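Local coordinates for protein mandelate racemase / muconate lactonizing enzyme (Burkholderia pseudomallei, PDB 2POD) that is of unknown function but belongs to the metal-dependent enolase superfamily and may act as a lyase, at residues B[31-36]-B[382-387]; B[11-14]-B[20-23]; B[7-12]-B[387-392]; B[356-359]-B[363-366]. One frame throughout, in Å; residues are numbered along the deposited sequence.

Contact 1 of 4, residues B[31-36]-B[382-387]; sequences TGLGET and LELMPD
Leu33, on the strand 31-37, pushes its branched end between Leu382 and Leu384, and this apolar insertion makes up nearly all of the contact. Its CD1 methyl comes within 3.8 Å of CD1 of Leu382, while the same Leu33 CD1 stands 3.9 Å from CG of Leu384. The second methyl also leans on Leu384, with Leu33 CD2 4.0 Å from Leu384 CD1. Against both partners the side chain of Leu33 crosses at roughly a right angle. Leu382 does not aim its first bond at the strand, but CG sits between the backbone N and the carbonyl carbon (chi1 60°), which brings CD1 to Leu33.

The remaining touch is methyl against backbone: Leu33 CD1 rests 3.6 Å from the amide N of Leu384 and 4.0 Å from the carbonyl carbon of Glu383, thus lying against the peptide that joins these two residues. No hydrogen bond spans the two segments, and several backbone groups find partners outside them. The N of Leu33 bonds to OD2 of Asp95 on helix 81-101, and the N of Glu383 to OG1 of Thr362.

The join is thus a domain interface of the enolase fold: the chain leaving the C-terminal barrel domain packs a pair of leucines onto the outermost strand, within this chain, of the N-terminal capping domain's antiparallel sheet.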
loop_
_atom_site.group_PDB
_atom_site.type_symbol
_atom_site.label_atom_id
_atom_site.label_comp_id
_atom_site.label_asym_id
_atom_site.label_seq_id
_atom_site.Cartn_x
_atom_site.Cartn_y
_atom_site.Cartn_z
ATOM N N THR B 31 -39.790 -15.773 -30.699
ATOM C CA THR B 31 -39.269 -16.560 -29.589
ATOM C C THR B 31 -37.745 -16.520 -29.536
ATOM O O THR B 31 -37.073 -16.596 -30.578
ATOM C CB THR B 31 -39.786 -18.033 -29.565
ATOM O OG1 THR B 31 -38.732 -18.932 -29.936
ATOM C CG2 THR B 31 -40.995 -18.238 -30.481
ATOM N N GLY B 32 -37.216 -16.387 -28.319
ATOM C CA GLY B 32 -35.771 -16.341 -28.104
ATOM C C GLY B 32 -35.260 -17.601 -27.449
ATOM O O GLY B 32 -35.952 -18.208 -26.640
ATOM N N LEU B 33 -34.043 -17.993 -27.794
ATOM C CA LEU B 33 -33.437 -19.208 -27.249
ATOM C C LEU B 33 -32.298 -18.890 -26.282
ATOM O O LEU B 33 -31.321 -18.229 -26.645
ATOM C CB LEU B 33 -32.904 -20.091 -28.371
ATOM C CG LEU B 33 -33.177 -21.595 -28.362
ATOM C CD1 LEU B 33 -32.194 -22.274 -29.296
ATOM C CD2 LEU B 33 -33.182 -22.260 -26.969
ATOM N N GLY B 34 -32.438 -19.376 -25.053
ATOM C CA GLY B 34 -31.361 -19.352 -24.077
ATOM C C GLY B 34 -30.864 -20.732 -23.702
ATOM O O GLY B 34 -31.498 -21.750 -24.013
ATOM N N GLU B 35 -29.722 -20.758 -23.025
ATOM C CA GLU B 35 -29.109 -22.003 -22.581
ATOM C C GLU B 35 -28.285 -21.763 -21.322
ATOM O O GLU B 35 -27.709 -20.690 -21.163
ATOM C CB GLU B 35 -28.201 -22.543 -23.677
ATOM C CG GLU B 35 -27.861 -24.005 -23.581
ATOM C CD GLU B 35 -26.893 -24.417 -24.657
ATOM O OE1 GLU B 35 -25.734 -23.972 -24.606
ATOM O OE2 GLU B 35 -27.291 -25.164 -25.570
ATOM N N THR B 36 -28.225 -22.767 -20.447
ATOM C CA THR B 36 -27.156 -22.872 -19.451
ATOM C C THR B 36 -26.800 -24.318 -19.095
ATOM O O THR B 36 -27.529 -25.245 -19.441
ATOM C CB THR B 36 -27.473 -22.066 -18.168
ATOM O OG1 THR B 36 -26.315 -22.040 -17.324
ATOM C CG2 THR B 36 -28.650 -22.663 -17.414
ATOM N N LEU B 382 -29.533 -19.530 -34.946
ATOM C CA LEU B 382 -30.090 -20.875 -34.871
ATOM C C LEU B 382 -31.367 -20.887 -34.045
ATOM O O LEU B 382 -31.616 -19.974 -33.253
ATOM C CB LEU B 382 -29.065 -21.888 -34.317
ATOM C CG LEU B 382 -28.444 -21.739 -32.919
ATOM C CD1 LEU B 382 -29.350 -22.249 -31.820
ATOM C CD2 LEU B 382 -27.124 -22.475 -32.845
ATOM N N GLU B 383 -32.168 -21.930 -34.251
ATOM C CA GLU B 383 -33.184 -22.365 -33.300
ATOM C C GLU B 383 -32.915 -23.821 -32.932
ATOM O O GLU B 383 -32.097 -24.493 -33.575
ATOM C CB GLU B 383 -34.573 -22.253 -33.932
ATOM C CG GLU B 383 -34.926 -20.866 -34.440
ATOM C CD GLU B 383 -36.066 -20.886 -35.431
ATOM O OE1 GLU B 383 -37.181 -20.472 -35.051
ATOM O OE2 GLU B 383 -35.845 -21.312 -36.586
ATOM N N LEU B 384 -33.600 -24.308 -31.902
ATOM C CA LEU B 384 -33.781 -25.744 -31.722
ATOM C C LEU B 384 -34.531 -26.327 -32.918
ATOM O O LEU B 384 -35.466 -25.703 -33.439
ATOM C CB LEU B 384 -34.547 -26.044 -30.428
ATOM C CG LEU B 384 -33.847 -25.751 -29.097
ATOM C CD1 LEU B 384 -34.836 -25.784 -27.954
ATOM C CD2 LEU B 384 -32.701 -26.711 -28.842
HETATM N N MSE B 385 -34.089 -27.506 -33.355
HETATM C CA MSE B 385 -34.848 -28.387 -34.249
HETATM C C MSE B 385 -36.346 -28.412 -33.918
HETATM O O MSE B 385 -36.714 -28.550 -32.749
HETATM C CB MSE B 385 -34.278 -29.803 -34.171
HETATM C CG MSE B 385 -34.042 -30.453 -35.512
HETATM SE SE MSE B 385 -32.965 -29.370 -36.717
HETATM C CE MSE B 385 -31.411 -30.543 -36.895
ATOM N N PRO B 386 -37.211 -28.247 -34.940
ATOM C CA PRO B 386 -38.657 -28.137 -34.719
ATOM C C PRO B 386 -39.319 -29.428 -34.221
ATOM O O PRO B 386 -40.446 -29.382 -33.721
ATOM C CB PRO B 386 -39.199 -27.763 -36.105
ATOM C CG PRO B 386 -38.006 -27.311 -36.894
ATOM C CD PRO B 386 -36.880 -28.128 -36.371
ATOM N N ASP B 387 -38.621 -30.554 -34.352
ATOM C CA ASP B 387 -39.100 -31.841 -33.848
ATOM C C ASP B 387 -38.296 -32.367 -32.643
ATOM O O ASP B 387 -38.153 -33.583 -32.460
ATOM C CB ASP B 387 -39.145 -32.874 -34.986
ATOM C CG ASP B 387 -37.771 -33.146 -35.609
ATOM O OD1 ASP B 387 -37.616 -34.210 -36.249
ATOM O OD2 ASP B 387 -36.848 -32.309 -35.471
#

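Contact 2 of 4, residues B[11-14]-B[20-23]; sequences LRPE and LWVL
Leu11 and Trp21 stand side by side on one face of the sheet, CB to CB at 4.0 Å, with Leu11 CB at the edge of the indole and near its plane. The far rim of that ring meets the next partner. Pro13 sends CG to within 3.6 Å of Trp21 CZ3, coming to the ring obliquely, neither over its face nor at its edge. A looser touch, Leu11 CD2 to Leu23 CD1 at 4.4 Å, ends the apolar row. On the opposite face Leu20 CD1 lies 3.8 Å from Arg12 CG; with Leu20 CG anti to the backbone N (chi1 175°), that methyl hangs over the neighbouring strand.

Strands 5-13 and 19-26 form a beta hairpin, the first two strands of the capping domain's sheet, and Leu11 and Trp21 are an antiparallel hydrogen-bonded pair in it. Leu11 N donates to Trp21 O (2.9 Å) and Trp21 N returns the bond to Leu11 O (3.1 Å). Beyond the hairpin, the indole NE1 of Trp21 bonds to Glu35 OE2, and Arg12 NE forms a salt bridge with Glu44 OE2 on helix 40-55.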
loop_
_atom_site.group_PDB
_atom_site.type_symbol
_atom_site.label_atom_id
_atom_site.label_comp_id
_atom_site.label_asym_id
_atom_site.label_seq_id
_atom_site.Cartn_x
_atom_site.Cartn_y
_atom_site.Cartn_z
ATOM N N LEU B 11 -36.573 -26.507 -21.009
ATOM C CA LEU B 11 -36.458 -27.818 -21.618
ATOM C C LEU B 11 -35.272 -28.537 -20.994
ATOM O O LEU B 11 -34.136 -28.060 -21.083
ATOM C CB LEU B 11 -36.229 -27.694 -23.133
ATOM C CG LEU B 11 -37.058 -26.877 -24.140
ATOM C CD1 LEU B 11 -36.921 -27.553 -25.488
ATOM C CD2 LEU B 11 -38.535 -26.720 -23.800
ATOM N N ARG B 12 -35.536 -29.683 -20.371
ATOM C CA ARG B 12 -34.480 -30.512 -19.792
ATOM C C ARG B 12 -34.378 -31.882 -20.471
ATOM O O ARG B 12 -35.156 -32.788 -20.166
ATOM C CB ARG B 12 -34.709 -30.703 -18.294
ATOM C CG ARG B 12 -34.406 -29.491 -17.434
ATOM C CD ARG B 12 -34.250 -29.873 -15.962
ATOM N NE ARG B 12 -35.521 -30.259 -15.350
ATOM C CZ ARG B 12 -35.883 -31.512 -15.081
ATOM N NH1 ARG B 12 -37.061 -31.755 -14.527
ATOM N NH2 ARG B 12 -35.072 -32.521 -15.363
ATOM N N PRO B 13 -33.408 -32.046 -21.385
ATOM C CA PRO B 13 -33.257 -33.355 -22.024
ATOM C C PRO B 13 -32.510 -34.337 -21.129
ATOM O O PRO B 13 -31.414 -34.025 -20.665
ATOM C CB PRO B 13 -32.450 -33.044 -23.290
ATOM C CG PRO B 13 -31.766 -31.725 -23.030
ATOM C CD PRO B 13 -32.411 -31.061 -21.851
ATOM N N GLU B 14 -33.092 -35.508 -20.874
ATOM C CA GLU B 14 -32.450 -36.463 -19.959
ATOM C C GLU B 14 -31.228 -37.196 -20.505
ATOM O O GLU B 14 -30.460 -37.782 -19.737
ATOM C CB GLU B 14 -33.438 -37.427 -19.293
ATOM C CG GLU B 14 -34.597 -37.888 -20.141
ATOM C CD GLU B 14 -35.430 -38.945 -19.437
ATOM O OE1 GLU B 14 -36.124 -38.609 -18.448
ATOM O OE2 GLU B 14 -35.378 -40.115 -19.872
ATOM N N LEU B 20 -29.638 -27.135 -19.930
ATOM C CA LEU B 20 -30.941 -26.503 -19.849
ATOM C C LEU B 20 -31.137 -25.535 -21.006
ATOM O O LEU B 20 -30.320 -24.646 -21.212
ATOM C CB LEU B 20 -31.126 -25.808 -18.498
ATOM C CG LEU B 20 -32.392 -24.979 -18.265
ATOM C CD1 LEU B 20 -33.614 -25.876 -18.167
ATOM C CD2 LEU B 20 -32.254 -24.146 -16.999
ATOM N N TRP B 21 -32.217 -25.725 -21.763
ATOM C CA TRP B 21 -32.690 -24.707 -22.691
ATOM C C TRP B 21 -33.823 -23.896 -22.104
ATOM O O TRP B 21 -34.589 -24.396 -21.288
ATOM C CB TRP B 21 -33.116 -25.325 -24.012
ATOM C CG TRP B 21 -31.976 -25.862 -24.787
ATOM C CD1 TRP B 21 -30.850 -25.192 -25.154
ATOM C CD2 TRP B 21 -31.841 -27.189 -25.296
ATOM N NE1 TRP B 21 -30.015 -26.020 -25.865
ATOM C CE2 TRP B 21 -30.601 -27.254 -25.967
ATOM C CE3 TRP B 21 -32.649 -28.332 -25.252
ATOM C CZ2 TRP B 21 -30.150 -28.418 -26.602
ATOM C CZ3 TRP B 21 -32.197 -29.493 -25.879
ATOM C CH2 TRP B 21 -30.955 -29.527 -26.538
ATOM N N VAL B 22 -33.890 -22.625 -22.496
ATOM C CA VAL B 22 -34.995 -21.743 -22.129
ATOM C C VAL B 22 -35.525 -21.059 -23.386
ATOM O O VAL B 22 -34.745 -20.624 -24.236
ATOM C CB VAL B 22 -34.579 -20.657 -21.091
ATOM C CG1 VAL B 22 -35.807 -19.922 -20.564
ATOM C CG2 VAL B 22 -33.838 -21.275 -19.933
ATOM N N LEU B 23 -36.850 -20.986 -23.498
ATOM C CA LEU B 23 -37.520 -20.325 -24.611
ATOM C C LEU B 23 -38.410 -19.219 -24.084
ATOM O O LEU B 23 -39.231 -19.455 -23.200
ATOM C CB LEU B 23 -38.367 -21.324 -25.403
ATOM C CG LEU B 23 -37.646 -22.350 -26.278
ATOM C CD1 LEU B 23 -38.609 -23.453 -26.680
ATOM C CD2 LEU B 23 -37.044 -21.705 -27.511
#

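Contact 3 of 4, residues B[7-12]-B[387-392]; sequences EIETLR and DIRERL
The short helix 388-391, which leads into the last strand of the capping domain's sheet, reaches strand 5-13 through Arg389, whose long side chain arrives at Glu9 and Leu11. Extended from CG to NE, the arginine spans the gap to the strand and puts NH1 2.8 Å from Glu9 OE1 in a salt bridge. The bridge is one-pronged: OE1 sits at the edge of the guanidinium near its plane, the carboxylate and guanidinium planes differ by only 13°, and Glu9 OE2 remains 3.7 Å from Arg389 NH1. That second oxygen instead bonds to NE2 of His25 on the adjoining strand, so the carboxylate is held at both oxygens.

This is how the C-terminal tail of the enolase fold comes back to the N-terminal domain, before strand 394-400 pairs with strand 5-13. Next to the charged pair, Leu11 turns CD2 obliquely to Arg389 NH1 at 3.7 Å, and its other methyl, CD1, barely meets Ile388 CG2 at 4.4 Å. Asp387 occupies the N-cap position without a side-chain capping bond; its carboxylate is drawn to Arg391, where NH2 meets Asp387 OD2 on the syn side at 2.8 Å in a salt bridge within the segment.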
loop_
_atom_site.group_PDB
_atom_site.type_symbol
_atom_site.label_atom_id
_atom_site.label_comp_id
_atom_site.label_asym_id
_atom_site.label_seq_id
_atom_site.Cartn_x
_atom_site.Cartn_y
_atom_site.Cartn_z
ATOM N N GLU B 7 -44.801 -15.947 -22.300
ATOM C CA GLU B 7 -44.569 -17.343 -21.931
ATOM C C GLU B 7 -43.069 -17.664 -21.871
ATOM O O GLU B 7 -42.302 -17.260 -22.745
ATOM C CB GLU B 7 -45.264 -18.263 -22.939
ATOM C CG GLU B 7 -45.611 -19.648 -22.424
ATOM C CD GLU B 7 -46.397 -20.454 -23.445
ATOM O OE1 GLU B 7 -45.787 -21.305 -24.129
ATOM O OE2 GLU B 7 -47.620 -20.226 -23.572
ATOM N N ILE B 8 -42.664 -18.388 -20.832
ATOM C CA ILE B 8 -41.289 -18.870 -20.696
ATOM C C ILE B 8 -41.274 -20.392 -20.533
ATOM O O ILE B 8 -41.970 -20.937 -19.682
ATOM C CB ILE B 8 -40.523 -18.136 -19.530
ATOM C CG1 ILE B 8 -40.182 -16.695 -19.945
ATOM C CG2 ILE B 8 -39.241 -18.876 -19.149
ATOM C CD1 ILE B 8 -39.939 -15.741 -18.800
ATOM N N GLU B 9 -40.485 -21.070 -21.363
ATOM C CA GLU B 9 -40.445 -22.532 -21.386
ATOM C C GLU B 9 -39.049 -23.015 -21.037
ATOM O O GLU B 9 -38.083 -22.560 -21.631
ATOM C CB GLU B 9 -40.778 -23.044 -22.790
ATOM C CG GLU B 9 -42.243 -23.220 -23.079
ATOM C CD GLU B 9 -42.486 -24.086 -24.306
ATOM O OE1 GLU B 9 -42.932 -25.241 -24.135
ATOM O OE2 GLU B 9 -42.222 -23.613 -25.436
ATOM N N THR B 10 -38.941 -23.959 -20.106
ATOM C CA THR B 10 -37.672 -24.663 -19.897
ATOM C C THR B 10 -37.698 -26.086 -20.440
ATOM O O THR B 10 -38.713 -26.779 -20.354
ATOM C CB THR B 10 -37.242 -24.681 -18.419
ATOM O OG1 THR B 10 -38.273 -25.285 -17.630
ATOM C CG2 THR B 10 -36.971 -23.261 -17.919
ATOM N N LEU B 11 -36.573 -26.507 -21.009
ATOM C CA LEU B 11 -36.458 -27.818 -21.618
ATOM C C LEU B 11 -35.272 -28.537 -20.994
ATOM O O LEU B 11 -34.136 -28.060 -21.083
ATOM C CB LEU B 11 -36.229 -27.694 -23.133
ATOM C CG LEU B 11 -37.058 -26.877 -24.140
ATOM C CD1 LEU B 11 -36.921 -27.553 -25.488
ATOM C CD2 LEU B 11 -38.535 -26.720 -23.800
ATOM N N ARG B 12 -35.536 -29.683 -20.371
ATOM C CA ARG B 12 -34.480 -30.512 -19.792
ATOM C C ARG B 12 -34.378 -31.882 -20.471
ATOM O O ARG B 12 -35.156 -32.788 -20.166
ATOM C CB ARG B 12 -34.709 -30.703 -18.294
ATOM C CG ARG B 12 -34.406 -29.491 -17.434
ATOM C CD ARG B 12 -34.250 -29.873 -15.962
ATOM N NE ARG B 12 -35.521 -30.259 -15.350
ATOM C CZ ARG B 12 -35.883 -31.512 -15.081
ATOM N NH1 ARG B 12 -37.061 -31.755 -14.527
ATOM N NH2 ARG B 12 -35.072 -32.521 -15.363
ATOM N N ASP B 387 -38.621 -30.554 -34.352
ATOM C CA ASP B 387 -39.100 -31.841 -33.848
ATOM C C ASP B 387 -38.296 -32.367 -32.643
ATOM O O ASP B 387 -38.153 -33.583 -32.460
ATOM C CB ASP B 387 -39.145 -32.874 -34.986
ATOM C CG ASP B 387 -37.771 -33.146 -35.609
ATOM O OD1 ASP B 387 -37.616 -34.210 -36.249
ATOM O OD2 ASP B 387 -36.848 -32.309 -35.471
ATOM N N ILE B 388 -37.791 -31.444 -31.820
ATOM C CA ILE B 388 -36.805 -31.759 -30.775
ATOM C C ILE B 388 -37.359 -32.654 -29.659
ATOM O O ILE B 388 -36.646 -33.513 -29.131
ATOM C CB ILE B 388 -36.096 -30.468 -30.216
ATOM C CG1 ILE B 388 -34.780 -30.799 -29.502
ATOM C CG2 ILE B 388 -37.031 -29.611 -29.353
ATOM C CD1 ILE B 388 -33.701 -31.326 -30.414
ATOM N N ARG B 389 -38.644 -32.481 -29.351
ATOM C CA ARG B 389 -39.331 -33.258 -28.316
ATOM C C ARG B 389 -39.545 -34.727 -28.709
ATOM O O ARG B 389 -39.905 -35.548 -27.865
ATOM C CB ARG B 389 -40.670 -32.603 -27.957
ATOM C CG ARG B 389 -40.551 -31.197 -27.377
ATOM C CD ARG B 389 -41.926 -30.566 -27.185
ATOM N NE ARG B 389 -41.915 -29.451 -26.236
ATOM C CZ ARG B 389 -41.654 -28.181 -26.551
ATOM N NH1 ARG B 389 -41.677 -27.252 -25.608
ATOM N NH2 ARG B 389 -41.362 -27.830 -27.801
ATOM N N GLU B 390 -39.308 -35.043 -29.983
ATOM C CA GLU B 390 -39.507 -36.389 -30.526
ATOM C C GLU B 390 -38.211 -37.199 -30.566
ATOM O O GLU B 390 -38.203 -38.369 -30.185
ATOM C CB GLU B 390 -40.141 -36.325 -31.921
ATOM C CG GLU B 390 -41.663 -36.185 -31.921
ATOM C CD GLU B 390 -42.143 -34.833 -31.404
ATOM O OE1 GLU B 390 -41.915 -33.811 -32.087
ATOM O OE2 GLU B 390 -42.742 -34.797 -30.308
ATOM N N ARG B 391 -37.127 -36.571 -31.023
ATOM C CA ARG B 391 -35.796 -37.195 -31.034
ATOM C C ARG B 391 -35.252 -37.406 -29.619
ATOM O O ARG B 391 -34.549 -38.385 -29.350
ATOM C CB ARG B 391 -34.800 -36.354 -31.840
ATOM C CG ARG B 391 -35.366 -35.707 -33.090
ATOM C CD ARG B 391 -34.712 -34.362 -33.351
ATOM N NE ARG B 391 -33.522 -34.487 -34.189
ATOM C CZ ARG B 391 -33.489 -34.247 -35.498
ATOM N NH1 ARG B 391 -32.354 -34.392 -36.167
ATOM N NH2 ARG B 391 -34.583 -33.863 -36.143
ATOM N N LEU B 392 -35.585 -36.478 -28.724
ATOM C CA LEU B 392 -35.040 -36.460 -27.372
ATOM C C LEU B 392 -36.169 -36.542 -26.357
ATOM O O LEU B 392 -37.241 -35.968 -26.560
ATOM C CB LEU B 392 -34.246 -35.168 -27.151
ATOM C CG LEU B 392 -32.726 -35.136 -27.334
ATOM C CD1 LEU B 392 -32.256 -35.549 -28.733
ATOM C CD2 LEU B 392 -32.205 -33.757 -26.981
#

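Contact 4 of 4, residues B[356-359]-B[363-366]; sequences WYRD and ALPT
Leu364 gives up the most surface here, held by Tyr357 and Arg358 in the loop of the C-terminal barrel domain that runs from helix 350-356 to strand 366-368. The chain doubles back over a few residues, and the leucine points back toward Tyr357, just past helix 350-356. Both of its methyls meet the stem of the tyrosine, Leu364 CD1 at 3.7 Å and CD2 at 3.8 Å from Tyr357 CB. Leu364 CD2 also comes obliquely to the ring, 3.9 Å from Tyr357 CD1, and the two side chains cross at about a right angle. No hydrogen bond joins the segments.

The far end of the tyrosine is fixed by polar partners: Tyr357 OH is hydrogen-bonded to Thr325 O and to Asp323 OD2. Its ring flank also lies on its neighbour in sequence, with Tyr357 CD2 over one face of the Trp356 indole, offset toward the rim.

Arg358 sets out away from Leu364, yet bends at chi2 (-135°) and chi3 (146°) until its head group folds back across the leucine. Leu364 CD1 then lies over one face of the guanidinium, 3.6 Å from Arg358 NH1.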
loop_
_atom_site.group_PDB
_atom_site.type_symbol
_atom_site.label_atom_id
_atom_site.label_comp_id
_atom_site.label_asym_id
_atom_site.label_seq_id
_atom_site.Cartn_x
_atom_site.Cartn_y
_atom_site.Cartn_z
ATOM N N TRP B 356 -22.427 -34.529 -31.024
ATOM C CA TRP B 356 -23.793 -34.510 -30.497
ATOM C C TRP B 356 -24.579 -33.202 -30.638
ATOM O O TRP B 356 -25.774 -33.172 -30.330
ATOM C CB TRP B 356 -23.831 -35.014 -29.050
ATOM C CG TRP B 356 -23.118 -34.146 -28.030
ATOM C CD1 TRP B 356 -21.813 -34.248 -27.639
ATOM C CD2 TRP B 356 -23.683 -33.073 -27.258
ATOM N NE1 TRP B 356 -21.528 -33.302 -26.684
ATOM C CE2 TRP B 356 -22.656 -32.568 -26.431
ATOM C CE3 TRP B 356 -24.954 -32.484 -27.193
ATOM C CZ2 TRP B 356 -22.860 -31.503 -25.545
ATOM C CZ3 TRP B 356 -25.156 -31.425 -26.306
ATOM C CH2 TRP B 356 -24.113 -30.946 -25.500
ATOM N N TYR B 357 -23.919 -32.139 -31.099
ATOM C CA TYR B 357 -24.578 -30.849 -31.365
ATOM C C TYR B 357 -25.501 -30.944 -32.583
ATOM O O TYR B 357 -26.533 -30.263 -32.645
ATOM C CB TYR B 357 -23.547 -29.746 -31.648
ATOM C CG TYR B 357 -22.819 -29.124 -30.465
ATOM C CD1 TYR B 357 -21.945 -28.055 -30.667
ATOM C CD2 TYR B 357 -22.991 -29.590 -29.163
ATOM C CE1 TYR B 357 -21.256 -27.472 -29.617
ATOM C CE2 TYR B 357 -22.310 -29.005 -28.099
ATOM C CZ TYR B 357 -21.442 -27.944 -28.336
ATOM O OH TYR B 357 -20.751 -27.355 -27.298
ATOM N N ARG B 358 -25.115 -31.792 -33.540
ATOM C CA ARG B 358 -25.588 -31.717 -34.929
ATOM C C ARG B 358 -27.084 -31.990 -35.079
ATOM O O ARG B 358 -27.735 -31.446 -35.974
ATOM C CB ARG B 358 -24.796 -32.679 -35.819
ATOM C CG ARG B 358 -23.327 -32.323 -35.993
ATOM C CD ARG B 358 -22.897 -32.440 -37.450
ATOM N NE ARG B 358 -21.885 -31.444 -37.801
ATOM C CZ ARG B 358 -22.145 -30.196 -38.194
ATOM N NH1 ARG B 358 -23.396 -29.761 -38.302
ATOM N NH2 ARG B 358 -21.143 -29.378 -38.483
ATOM N N ASP B 359 -27.620 -32.821 -34.188
ATOM C CA ASP B 359 -29.010 -33.271 -34.256
ATOM C C ASP B 359 -29.972 -32.248 -33.670
ATOM O O ASP B 359 -31.168 -32.266 -33.974
ATOM C CB ASP B 359 -29.172 -34.606 -33.524
ATOM C CG ASP B 359 -27.955 -35.503 -33.678
ATOM O OD1 ASP B 359 -27.040 -35.410 -32.828
ATOM O OD2 ASP B 359 -27.911 -36.285 -34.656
ATOM N N ALA B 363 -28.719 -24.849 -37.127
ATOM C CA ALA B 363 -27.441 -24.394 -37.679
ATOM C C ALA B 363 -26.373 -24.410 -36.589
ATOM O O ALA B 363 -26.689 -24.334 -35.407
ATOM C CB ALA B 363 -27.586 -22.981 -38.266
ATOM N N LEU B 364 -25.112 -24.508 -36.989
ATOM C CA LEU B 364 -24.004 -24.506 -36.042
ATOM C C LEU B 364 -22.932 -23.513 -36.480
ATOM O O LEU B 364 -22.790 -23.257 -37.678
ATOM C CB LEU B 364 -23.390 -25.905 -35.922
ATOM C CG LEU B 364 -23.988 -26.935 -34.954
ATOM C CD1 LEU B 364 -23.156 -28.201 -35.023
ATOM C CD2 LEU B 364 -24.055 -26.434 -33.513
ATOM N N PRO B 365 -22.182 -22.940 -35.511
ATOM C CA PRO B 365 -20.901 -22.295 -35.788
ATOM C C PRO B 365 -19.954 -23.168 -36.599
ATOM O O PRO B 365 -19.779 -24.353 -36.294
ATOM C CB PRO B 365 -20.331 -22.042 -34.392
ATOM C CG PRO B 365 -21.525 -21.867 -33.547
ATOM C CD PRO B 365 -22.529 -22.844 -34.080
ATOM N N THR B 366 -19.366 -22.576 -37.633
ATOM C CA THR B 366 -18.576 -23.315 -38.608
ATOM C C THR B 366 -17.100 -23.237 -38.235
ATOM O O THR B 366 -16.541 -22.145 -38.122
ATOM C CB THR B 366 -18.773 -22.737 -40.028
ATOM O OG1 THR B 366 -20.171 -22.525 -40.273
ATOM C CG2 THR B 366 -18.190 -23.676 -41.086
#

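Contacts 1, 2 and 3 all reach the capping domain's antiparallel sheet, whereas contact 4 stays within the barrel domain. Contact 2 is the buried one and the only one with main-chain hydrogen bonds between its segments. Contacts 1 and 3 fasten the returning C-terminal chain to the sheet, the first by apolar packing of leucines, partly against a peptide, the third by a charged pair nearer the surface. They meet where Leu384 CD1 lies 3.7 Å from Leu11 CD1, a residue contact 3 shares with contact 2. Contact 4, partly buried, pairs apolar methyls with an exposed arginine's guanidinium; it touches contact 1 through Ala363 and Leu382, but its centre is about 17 Å from that of contact 2.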